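Local coordinates for protein aspartate-semialdehyde dehydrogenase 2 (Vibrio cholerae, PDB 2R00) that catalyses the NADPH-dependent reductive dephosphorylation of L-aspartyl-4-phosphate to L-aspartate-semialdehyde, a step on the way to lysine, methionine and threonine, at residues V138-I143 / I307-V312; E150-T155 / V248-R253; L33-S38 / K51-Q56. All blocks are in the same frame, centred on the assembly; numbering follows the deposited sequence.

Interaction 1 (V138-I143 / I307-V312); sequences VALKPI and INLWVV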
loop_
_atom_site.group_PDB
_atom_site.type_symbol
_atom_site.label_atom_id
_atom_site.label_comp_id
_atom_site.label_asym_id
_atom_site.label_seq_id
_atom_site.Cartn_x
_atom_site.Cartn_y
_atom_site.Cartn_z
ATOM N N VAL A 138 15.961 -5.495 -7.325
ATOM C CA VAL A 138 16.824 -4.429 -7.824
ATOM C C VAL A 138 16.958 -3.323 -6.766
ATOM O O VAL A 138 18.069 -2.922 -6.411
ATOM C CB VAL A 138 16.337 -3.896 -9.184
ATOM C CG1 VAL A 138 17.042 -2.597 -9.544
ATOM C CG2 VAL A 138 16.607 -4.942 -10.279
ATOM N N ALA A 139 15.825 -2.857 -6.249
ATOM C CA ALA A 139 15.803 -1.803 -5.232
ATOM C C ALA A 139 16.471 -2.175 -3.909
ATOM O O ALA A 139 17.096 -1.329 -3.285
ATOM C CB ALA A 139 14.363 -1.317 -4.990
ATOM N N LEU A 140 16.338 -3.428 -3.481
ATOM C CA LEU A 140 16.806 -3.858 -2.157
ATOM C C LEU A 140 18.264 -4.300 -2.089
ATOM O O LEU A 140 18.889 -4.222 -1.031
ATOM C CB LEU A 140 15.922 -4.988 -1.622
ATOM C CG LEU A 140 14.827 -4.673 -0.596
ATOM C CD1 LEU A 140 14.224 -3.305 -0.766
ATOM C CD2 LEU A 140 13.751 -5.751 -0.591
ATOM N N LYS A 141 18.791 -4.783 -3.209
ATOM C CA LYS A 141 20.148 -5.327 -3.243
ATOM C C LYS A 141 21.241 -4.415 -2.644
ATOM O O LYS A 141 22.044 -4.902 -1.840
ATOM C CB LYS A 141 20.521 -5.813 -4.657
ATOM C CG LYS A 141 21.837 -6.608 -4.750
ATOM C CD LYS A 141 21.927 -7.723 -3.709
ATOM C CE LYS A 141 23.029 -8.727 -4.058
ATOM N NZ LYS A 141 24.251 -8.082 -4.602
ATOM N N PRO A 142 21.278 -3.112 -3.017
ATOM C CA PRO A 142 22.253 -2.208 -2.377
ATOM C C PRO A 142 22.112 -2.116 -0.854
ATOM O O PRO A 142 23.114 -2.002 -0.153
ATOM C CB PRO A 142 21.942 -0.844 -3.017
ATOM C CG PRO A 142 21.276 -1.189 -4.316
ATOM C CD PRO A 142 20.471 -2.398 -4.023
ATOM N N ILE A 143 20.879 -2.145 -0.351
ATOM C CA ILE A 143 20.638 -2.175 1.098
ATOM C C ILE A 143 21.099 -3.505 1.708
ATOM O O ILE A 143 21.765 -3.523 2.745
ATOM C CB ILE A 143 19.147 -1.907 1.442
ATOM C CG1 ILE A 143 18.703 -0.561 0.842
ATOM C CG2 ILE A 143 18.933 -1.962 2.954
ATOM C CD1 ILE A 143 17.166 -0.370 0.709
ATOM N N ILE A 307 13.801 0.511 7.227
ATOM C CA ILE A 307 13.810 1.357 6.029
ATOM C C ILE A 307 12.554 1.097 5.191
ATOM O O ILE A 307 12.123 -0.057 5.027
ATOM C CB ILE A 307 15.132 1.175 5.205
ATOM C CG1 ILE A 307 16.194 2.177 5.668
ATOM C CG2 ILE A 307 14.914 1.357 3.698
ATOM C CD1 ILE A 307 16.027 3.594 5.042
ATOM N N ASN A 308 11.971 2.185 4.690
ATOM C CA ASN A 308 10.751 2.163 3.896
ATOM C C ASN A 308 10.997 2.810 2.538
ATOM O O ASN A 308 11.709 3.804 2.445
ATOM C CB ASN A 308 9.635 2.936 4.607
ATOM C CG ASN A 308 9.280 2.342 5.947
ATOM O OD1 ASN A 308 8.522 1.374 6.026
ATOM N ND2 ASN A 308 9.826 2.918 7.014
ATOM N N LEU A 309 10.398 2.240 1.499
ATOM C CA LEU A 309 10.466 2.788 0.148
ATOM C C LEU A 309 9.315 2.229 -0.671
ATOM O O LEU A 309 8.765 1.180 -0.336
ATOM C CB LEU A 309 11.806 2.450 -0.528
ATOM C CG LEU A 309 12.152 0.964 -0.735
ATOM C CD1 LEU A 309 12.999 0.781 -1.966
ATOM C CD2 LEU A 309 12.836 0.374 0.476
ATOM N N TRP A 310 8.952 2.945 -1.730
ATOM C CA TRP A 310 8.002 2.472 -2.724
ATOM C C TRP A 310 8.708 2.315 -4.056
ATOM O O TRP A 310 9.605 3.087 -4.391
ATOM C CB TRP A 310 6.835 3.447 -2.875
ATOM C CG TRP A 310 5.819 3.349 -1.761
ATOM C CD1 TRP A 310 6.047 3.534 -0.423
ATOM C CD2 TRP A 310 4.420 3.065 -1.894
ATOM N NE1 TRP A 310 4.875 3.371 0.284
ATOM C CE2 TRP A 310 3.862 3.088 -0.594
ATOM C CE3 TRP A 310 3.584 2.787 -2.986
ATOM C CZ2 TRP A 310 2.506 2.847 -0.359
ATOM C CZ3 TRP A 310 2.245 2.544 -2.753
ATOM C CH2 TRP A 310 1.712 2.582 -1.449
ATOM N N VAL A 311 8.307 1.290 -4.799
ATOM C CA VAL A 311 8.953 0.918 -6.046
ATOM C C VAL A 311 7.860 0.789 -7.086
ATOM O O VAL A 311 6.839 0.139 -6.841
ATOM C CB VAL A 311 9.714 -0.435 -5.903
ATOM C CG1 VAL A 311 10.481 -0.761 -7.171
ATOM C CG2 VAL A 311 10.643 -0.404 -4.723
ATOM N N VAL A 312 8.056 1.431 -8.233
ATOM C CA VAL A 312 7.054 1.452 -9.290
ATOM C C VAL A 312 7.651 0.973 -10.622
ATOM O O VAL A 312 8.815 1.237 -10.928
ATOM C CB VAL A 312 6.393 2.868 -9.425
ATOM C CG1 VAL A 312 5.533 2.968 -10.673
ATOM C CG2 VAL A 312 5.536 3.187 -8.191
#
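In the dimerisation domain, helix 131-147 packs on the mixed sheet, and here its residues Ala139, Leu140 and Ile143 press on Ile307, Leu309 and Val311 of strand 306-313. The two segments run roughly antiparallel, at 148° with their axes 10.3 Å apart, and they meet through methyl groups alone. Nearest the strand is Ala139, whose CB sits against CG2 of Val311 at 3.8 Å and CD1 of Leu309 at 3.9 Å; with so short a side chain the helix can come down to a CA-CA distance of 7.4 Å between Ala139 and Val311. Leu309 touches all three helix residues. Its chi1 of 61° sets CG toward the helix, and from there the fork sends CD1 to Ala139 and CD2 to CD1 of Leu140, at 4.1 Å, with a longer contact to Ile143. One turn on from Ala139, Ile143 CD1 touches CG2 of Ile307 at 4.1 Å, the two side chains crossing at a slant. On the opposite face of the strand, Asn308 bonds Asp300 and His249 of its own chain and packs on Asn153 of the second subunit. This is a helix-on-sheet layer whose other face packs against the second subunit.

Interaction 2 (E150-T155 / V248-R253); sequences ERINVT and VHVETR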
loop_
_atom_site.group_PDB
_atom_site.type_symbol
_atom_site.label_atom_id
_atom_site.label_comp_id
_atom_site.label_asym_id
_atom_site.label_seq_id
_atom_site.Cartn_x
_atom_site.Cartn_y
_atom_site.Cartn_z
ATOM N N GLU A 150 17.035 -8.747 7.423
ATOM C CA GLU A 150 16.486 -9.752 8.318
ATOM C C GLU A 150 15.072 -10.117 7.878
ATOM O O GLU A 150 14.733 -11.296 7.755
ATOM C CB GLU A 150 16.479 -9.194 9.745
ATOM C CG GLU A 150 16.113 -10.175 10.843
ATOM C CD GLU A 150 16.270 -9.565 12.235
ATOM O OE1 GLU A 150 16.526 -10.330 13.199
ATOM O OE2 GLU A 150 16.156 -8.315 12.366
ATOM N N ARG A 151 14.259 -9.090 7.625
ATOM C CA ARG A 151 12.863 -9.279 7.272
ATOM C C ARG A 151 12.395 -8.239 6.250
ATOM O O ARG A 151 12.716 -7.055 6.371
ATOM C CB ARG A 151 12.011 -9.199 8.533
ATOM C CG ARG A 151 10.579 -9.670 8.360
ATOM C CD ARG A 151 9.782 -9.508 9.652
ATOM N NE ARG A 151 10.646 -9.596 10.827
ATOM C CZ ARG A 151 10.818 -8.610 11.704
ATOM N NH1 ARG A 151 10.157 -7.465 11.554
ATOM N NH2 ARG A 151 11.638 -8.776 12.736
ATOM N N ILE A 152 11.657 -8.706 5.239
ATOM C CA ILE A 152 10.985 -7.826 4.267
ATOM C C ILE A 152 9.478 -8.006 4.404
ATOM O O ILE A 152 8.965 -9.130 4.312
ATOM C CB ILE A 152 11.370 -8.154 2.791
ATOM C CG1 ILE A 152 12.881 -8.014 2.558
ATOM C CG2 ILE A 152 10.599 -7.245 1.811
ATOM C CD1 ILE A 152 13.402 -8.791 1.325
ATOM N N ASN A 153 8.779 -6.899 4.636
ATOM C CA ASN A 153 7.333 -6.852 4.495
ATOM C C ASN A 153 6.992 -5.989 3.278
ATOM O O ASN A 153 7.415 -4.830 3.177
ATOM C CB ASN A 153 6.675 -6.311 5.773
ATOM C CG ASN A 153 6.670 -7.342 6.913
ATOM O OD1 ASN A 153 7.707 -7.910 7.250
ATOM N ND2 ASN A 153 5.499 -7.583 7.499
ATOM N N VAL A 154 6.243 -6.569 2.347
ATOM C CA VAL A 154 5.998 -5.916 1.067
ATOM C C VAL A 154 4.537 -6.064 0.639
ATOM O O VAL A 154 3.958 -7.156 0.745
ATOM C CB VAL A 154 6.971 -6.426 -0.036
ATOM C CG1 VAL A 154 6.867 -7.970 -0.241
ATOM C CG2 VAL A 154 6.770 -5.665 -1.359
ATOM N N THR A 155 3.964 -4.963 0.152
ATOM C CA THR A 155 2.635 -4.956 -0.451
ATOM C C THR A 155 2.758 -4.604 -1.937
ATOM O O THR A 155 3.383 -3.594 -2.283
ATOM C CB THR A 155 1.692 -3.944 0.260
ATOM O OG1 THR A 155 1.597 -4.273 1.649
ATOM C CG2 THR A 155 0.291 -3.989 -0.353
ATOM N N VAL A 248 7.481 -1.173 0.326
ATOM C CA VAL A 248 8.465 -2.090 0.915
ATOM C C VAL A 248 8.947 -1.592 2.267
ATOM O O VAL A 248 9.405 -0.448 2.397
ATOM C CB VAL A 248 9.724 -2.298 -0.000
ATOM C CG1 VAL A 248 10.610 -3.428 0.547
ATOM C CG2 VAL A 248 9.321 -2.592 -1.436
ATOM N N HIS A 249 8.829 -2.455 3.273
ATOM C CA HIS A 249 9.498 -2.226 4.542
ATOM C C HIS A 249 10.560 -3.300 4.753
ATOM O O HIS A 249 10.271 -4.494 4.604
ATOM C CB HIS A 249 8.516 -2.239 5.719
ATOM C CG HIS A 249 9.194 -2.145 7.051
ATOM N ND1 HIS A 249 9.577 -0.946 7.611
ATOM C CD2 HIS A 249 9.596 -3.107 7.916
ATOM C CE1 HIS A 249 10.164 -1.174 8.773
ATOM N NE2 HIS A 249 10.190 -2.477 8.979
ATOM N N VAL A 250 11.774 -2.871 5.096
ATOM C CA VAL A 250 12.857 -3.801 5.402
ATOM C C VAL A 250 13.440 -3.597 6.801
ATOM O O VAL A 250 13.679 -2.477 7.246
ATOM C CB VAL A 250 13.981 -3.814 4.312
ATOM C CG1 VAL A 250 13.393 -4.203 2.959
ATOM C CG2 VAL A 250 14.679 -2.484 4.204
ATOM N N GLU A 251 13.620 -4.710 7.493
ATOM C CA GLU A 251 14.293 -4.747 8.770
ATOM C C GLU A 251 15.731 -5.154 8.445
ATOM O O GLU A 251 15.975 -6.263 7.947
ATOM C CB GLU A 251 13.601 -5.774 9.664
ATOM C CG GLU A 251 13.841 -5.620 11.139
ATOM C CD GLU A 251 13.348 -4.301 11.708
ATOM O OE1 GLU A 251 14.057 -3.776 12.577
ATOM O OE2 GLU A 251 12.285 -3.783 11.301
ATOM N N THR A 252 16.664 -4.230 8.656
ATOM C CA THR A 252 18.075 -4.456 8.309
ATOM C C THR A 252 18.841 -5.054 9.497
ATOM O O THR A 252 18.340 -5.055 10.627
ATOM C CB THR A 252 18.757 -3.159 7.817
ATOM O OG1 THR A 252 18.729 -2.178 8.857
ATOM C CG2 THR A 252 18.047 -2.603 6.588
ATOM N N ARG A 253 20.036 -5.590 9.245
ATOM C CA ARG A 253 20.819 -6.194 10.331
ATOM C C ARG A 253 21.712 -5.153 11.014
ATOM O O ARG A 253 22.167 -5.363 12.134
ATOM C CB ARG A 253 21.620 -7.417 9.852
ATOM C CG ARG A 253 20.759 -8.557 9.314
ATOM C CD ARG A 253 21.546 -9.862 9.172
ATOM N NE ARG A 253 20.795 -10.888 8.441
ATOM C CZ ARG A 253 19.912 -11.726 8.988
ATOM N NH1 ARG A 253 19.652 -11.687 10.288
ATOM N NH2 ARG A 253 19.289 -12.620 8.233
#
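At the dimer-facing sheet of the C-terminal domain, strands 149-159 and 244-252 run side by side and antiparallel, and Glu150 and Arg151 both face Glu251 in a classic beta bulge. Glu251 O takes the N-H of Glu150, with Glu150 N at 2.8 Å. The same Glu251 O weakly takes a second N-H, with Arg151 N at 3.3 Å, so one acceptor serves two successive donors. Glu251 N completes the bulge with an almost straight bond to Arg151 O (177° at the hydrogen); beyond it, Asn153 and His249 exchange two bonds, N to O each way, both 2.8 Å long.

The side chains divide between two faces. Ile152, Val154, Val248 and Val250 make the apolar one, laid alongside one another; Ile152 CG1 meets Val250 CG1 at 3.9 Å and Val154 CG2 meets Val248 CG2 at 4.0 Å. Leu140 of helix 131-147 packs on this face, giving the helix-on-sheet layering of the domain. Arg151, Asn153, His249 and Glu251 form the polar face, which the second subunit meets. Arg151 bends at chi3 (-28°), and Glu251 CB lies 4.2 Å above the guanidinium plane, toward its rim; the carboxylate sits out of that plane, so no N-H points at it. Instead Arg151 and Glu251 form long, weak ion pairs with Glu251 and Arg151 of the second subunit, and His249 NE2 bonds Glu251 OE2 weakly. Asn153 ND2 bonds Asp300 of the second subunit, and His249 ND1 bonds Asn308. At the solvent-exposed end, the Arg253 guanidinium lies over the backbone of Glu150, whose CA stands 3.9 Å above its centre.

Interaction 3 (L33-S38 / K51-Q56); sequences LFLLAS and KTVRVQ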
loop_
_atom_site.group_PDB
_atom_site.type_symbol
_atom_site.label_atom_id
_atom_site.label_comp_id
_atom_site.label_asym_id
_atom_site.label_seq_id
_atom_site.Cartn_x
_atom_site.Cartn_y
_atom_site.Cartn_z
ATOM N N LEU A 33 16.818 -13.955 -36.279
ATOM C CA LEU A 33 15.741 -13.975 -35.295
ATOM C C LEU A 33 14.602 -14.834 -35.811
ATOM O O LEU A 33 14.189 -14.686 -36.964
ATOM C CB LEU A 33 15.241 -12.550 -35.001
ATOM C CG LEU A 33 14.105 -12.406 -33.980
ATOM C CD1 LEU A 33 14.579 -12.770 -32.570
ATOM C CD2 LEU A 33 13.535 -11.002 -33.999
ATOM N N PHE A 34 14.108 -15.736 -34.959
ATOM C CA PHE A 34 12.945 -16.562 -35.282
ATOM C C PHE A 34 11.786 -16.238 -34.340
ATOM O O PHE A 34 11.974 -16.076 -33.129
ATOM C CB PHE A 34 13.288 -18.058 -35.217
ATOM C CG PHE A 34 14.405 -18.468 -36.140
ATOM C CD1 PHE A 34 15.731 -18.391 -35.730
ATOM C CD2 PHE A 34 14.129 -18.935 -37.423
ATOM C CE1 PHE A 34 16.777 -18.772 -36.582
ATOM C CE2 PHE A 34 15.164 -19.317 -38.276
ATOM C CZ PHE A 34 16.487 -19.232 -37.855
ATOM N N LEU A 35 10.593 -16.124 -34.904
ATOM C CA LEU A 35 9.412 -15.826 -34.119
ATOM C C LEU A 35 8.462 -17.010 -34.185
ATOM O O LEU A 35 8.069 -17.444 -35.274
ATOM C CB LEU A 35 8.742 -14.538 -34.608
ATOM C CG LEU A 35 9.622 -13.284 -34.608
ATOM C CD1 LEU A 35 8.883 -12.085 -35.219
ATOM C CD2 LEU A 35 10.136 -12.950 -33.202
ATOM N N LEU A 36 8.120 -17.542 -33.016
ATOM C CA LEU A 36 7.311 -18.751 -32.913
ATOM C C LEU A 36 6.009 -18.478 -32.177
ATOM O O LEU A 36 5.960 -17.664 -31.256
ATOM C CB LEU A 36 8.094 -19.866 -32.204
ATOM C CG LEU A 36 9.509 -20.124 -32.729
ATOM C CD1 LEU A 36 10.348 -20.940 -31.760
ATOM C CD2 LEU A 36 9.446 -20.779 -34.103
ATOM N N ALA A 37 4.954 -19.151 -32.620
ATOM C CA ALA A 37 3.652 -19.113 -31.963
ATOM C C ALA A 37 2.854 -20.354 -32.370
ATOM O O ALA A 37 3.411 -21.290 -32.947
ATOM C CB ALA A 37 2.901 -17.837 -32.328
ATOM N N SER A 38 1.561 -20.363 -32.061
ATOM C CA SER A 38 0.678 -21.436 -32.503
ATOM C C SER A 38 0.370 -21.260 -33.992
ATOM O O SER A 38 0.766 -20.263 -34.607
ATOM C CB SER A 38 -0.614 -21.460 -31.678
ATOM O OG SER A 38 -1.573 -20.547 -32.198
ATOM N N LYS A 51 14.868 -5.604 -40.931
ATOM C CA LYS A 51 14.548 -6.817 -41.685
ATOM C C LYS A 51 13.165 -7.362 -41.301
ATOM O O LYS A 51 12.689 -7.146 -40.178
ATOM C CB LYS A 51 15.623 -7.887 -41.467
ATOM C CG LYS A 51 17.052 -7.431 -41.776
ATOM C CD LYS A 51 18.001 -8.617 -41.848
ATOM C CE LYS A 51 19.450 -8.167 -42.014
ATOM N NZ LYS A 51 20.383 -9.337 -42.073
ATOM N N THR A 52 12.517 -8.053 -42.239
ATOM C CA THR A 52 11.208 -8.659 -41.984
ATOM C C THR A 52 11.363 -10.055 -41.367
ATOM O O THR A 52 12.157 -10.866 -41.839
ATOM C CB THR A 52 10.366 -8.730 -43.273
ATOM O OG1 THR A 52 10.186 -7.405 -43.770
ATOM C CG2 THR A 52 8.980 -9.344 -43.015
ATOM N N VAL A 53 10.610 -10.315 -40.301
ATOM C CA VAL A 53 10.592 -11.633 -39.677
ATOM C C VAL A 53 9.167 -12.191 -39.684
ATOM O O VAL A 53 8.224 -11.498 -39.298
ATOM C CB VAL A 53 11.163 -11.611 -38.231
ATOM C CG1 VAL A 53 11.468 -13.036 -37.775
ATOM C CG2 VAL A 53 12.433 -10.772 -38.155
ATOM N N ARG A 54 9.018 -13.440 -40.132
ATOM C CA ARG A 54 7.705 -14.075 -40.230
ATOM C C ARG A 54 7.476 -15.100 -39.117
ATOM O O ARG A 54 8.277 -16.022 -38.934
ATOM C CB ARG A 54 7.518 -14.743 -41.598
ATOM C CG ARG A 54 6.111 -15.308 -41.828
ATOM C CD ARG A 54 5.920 -15.870 -43.248
ATOM N NE ARG A 54 6.503 -15.014 -44.287
ATOM C CZ ARG A 54 5.887 -13.996 -44.886
ATOM N NH1 ARG A 54 4.626 -13.671 -44.580
ATOM N NH2 ARG A 54 6.540 -13.297 -45.808
ATOM N N VAL A 55 6.363 -14.947 -38.405
ATOM C CA VAL A 55 5.968 -15.904 -37.357
ATOM C C VAL A 55 5.717 -17.281 -37.984
ATOM O O VAL A 55 5.050 -17.390 -39.018
ATOM C CB VAL A 55 4.721 -15.421 -36.573
ATOM C CG1 VAL A 55 4.313 -16.424 -35.484
ATOM C CG2 VAL A 55 4.967 -14.036 -35.961
ATOM N N GLN A 56 6.283 -18.320 -37.376
ATOM C CA GLN A 56 6.025 -19.690 -37.816
ATOM C C GLN A 56 5.451 -20.542 -36.688
ATOM O O GLN A 56 5.482 -20.154 -35.516
ATOM C CB GLN A 56 7.281 -20.343 -38.423
ATOM C CG GLN A 56 8.521 -20.284 -37.559
ATOM C CD GLN A 56 9.775 -20.720 -38.292
ATOM O OE1 GLN A 56 10.666 -19.905 -38.555
ATOM N NE2 GLN A 56 9.856 -22.012 -38.627
HETATM O O HOH W 1 10.556 -16.788 -37.752
#
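Two first torsions set up this contact: Leu35 carries CG beside its backbone N (chi1 -57°), turning its branch across Val53, while a chi1 of 52° in Gln56 tucks CG over its own backbone, and the extended chain then runs alongside Leu36. The strands run parallel but splay, their axes at 33°, and the pairing is close only toward their C-terminal ends. There Gln56 N bonds Leu35 O at 2.9 Å, and Ala37 N returns to Gln56 O at 3.1 Å, so Gln56 uses both its backbone groups on the residues either side of Leu36.

Farther back, where the strands part, a water fills the role of a direct bond. It accepts from Leu35 N, donates to Arg54 O, and donates also to Gln56 OE1. The same OE1 lies at the edge of the Phe34 ring, in its plane, 3.8 Å from CD2, with the amide turned 62° from the ring. Gln56 CG rests on Leu36 CD2 at 3.6 Å.

The other face of the sheet is apolar. Val53 CG1 meets CG of Leu35 at 3.7 Å, the two side chains crossing at about a right angle, and Val55 CG1 packs on CB of Ala37, also at 3.7 Å. Leu20 of helix 14-25 touches Leu33 and Leu35 on this side. Strand 30-37 lies next to strand 4-9 in the Rossmann-type nucleotide-binding sheet; Ala37 lies close to Ser41 and Val55 to Thr12, both predicted NADP(+)-binding residues. The water thus satisfies Leu35 N and bridges it to Arg54 O, the two being too far apart for a direct bond, and its longer bond to OE1 probably helps hold the Gln56 amide beside the ring.

From the N terminus, interaction 3 comes first: a short loop of 12 residues, holding strand 45-48, returns the chain from 33-38 to 51-56 inside the nucleotide-binding domain. It closes before the others open, in series with both, and its centre lies about 38 Å from that of interaction 1 and about 43 Å from that of interaction 2. Interaction 1 then opens on helix 131-147 and closes only at strand 306-313. Interaction 2 is nested within that long loop, joining 150-155 to 248-253. The two share one sheet, where strands 244-252 and 306-313 are neighbours, and together tie helix, sheet and subunit interface into the dimerisation domain.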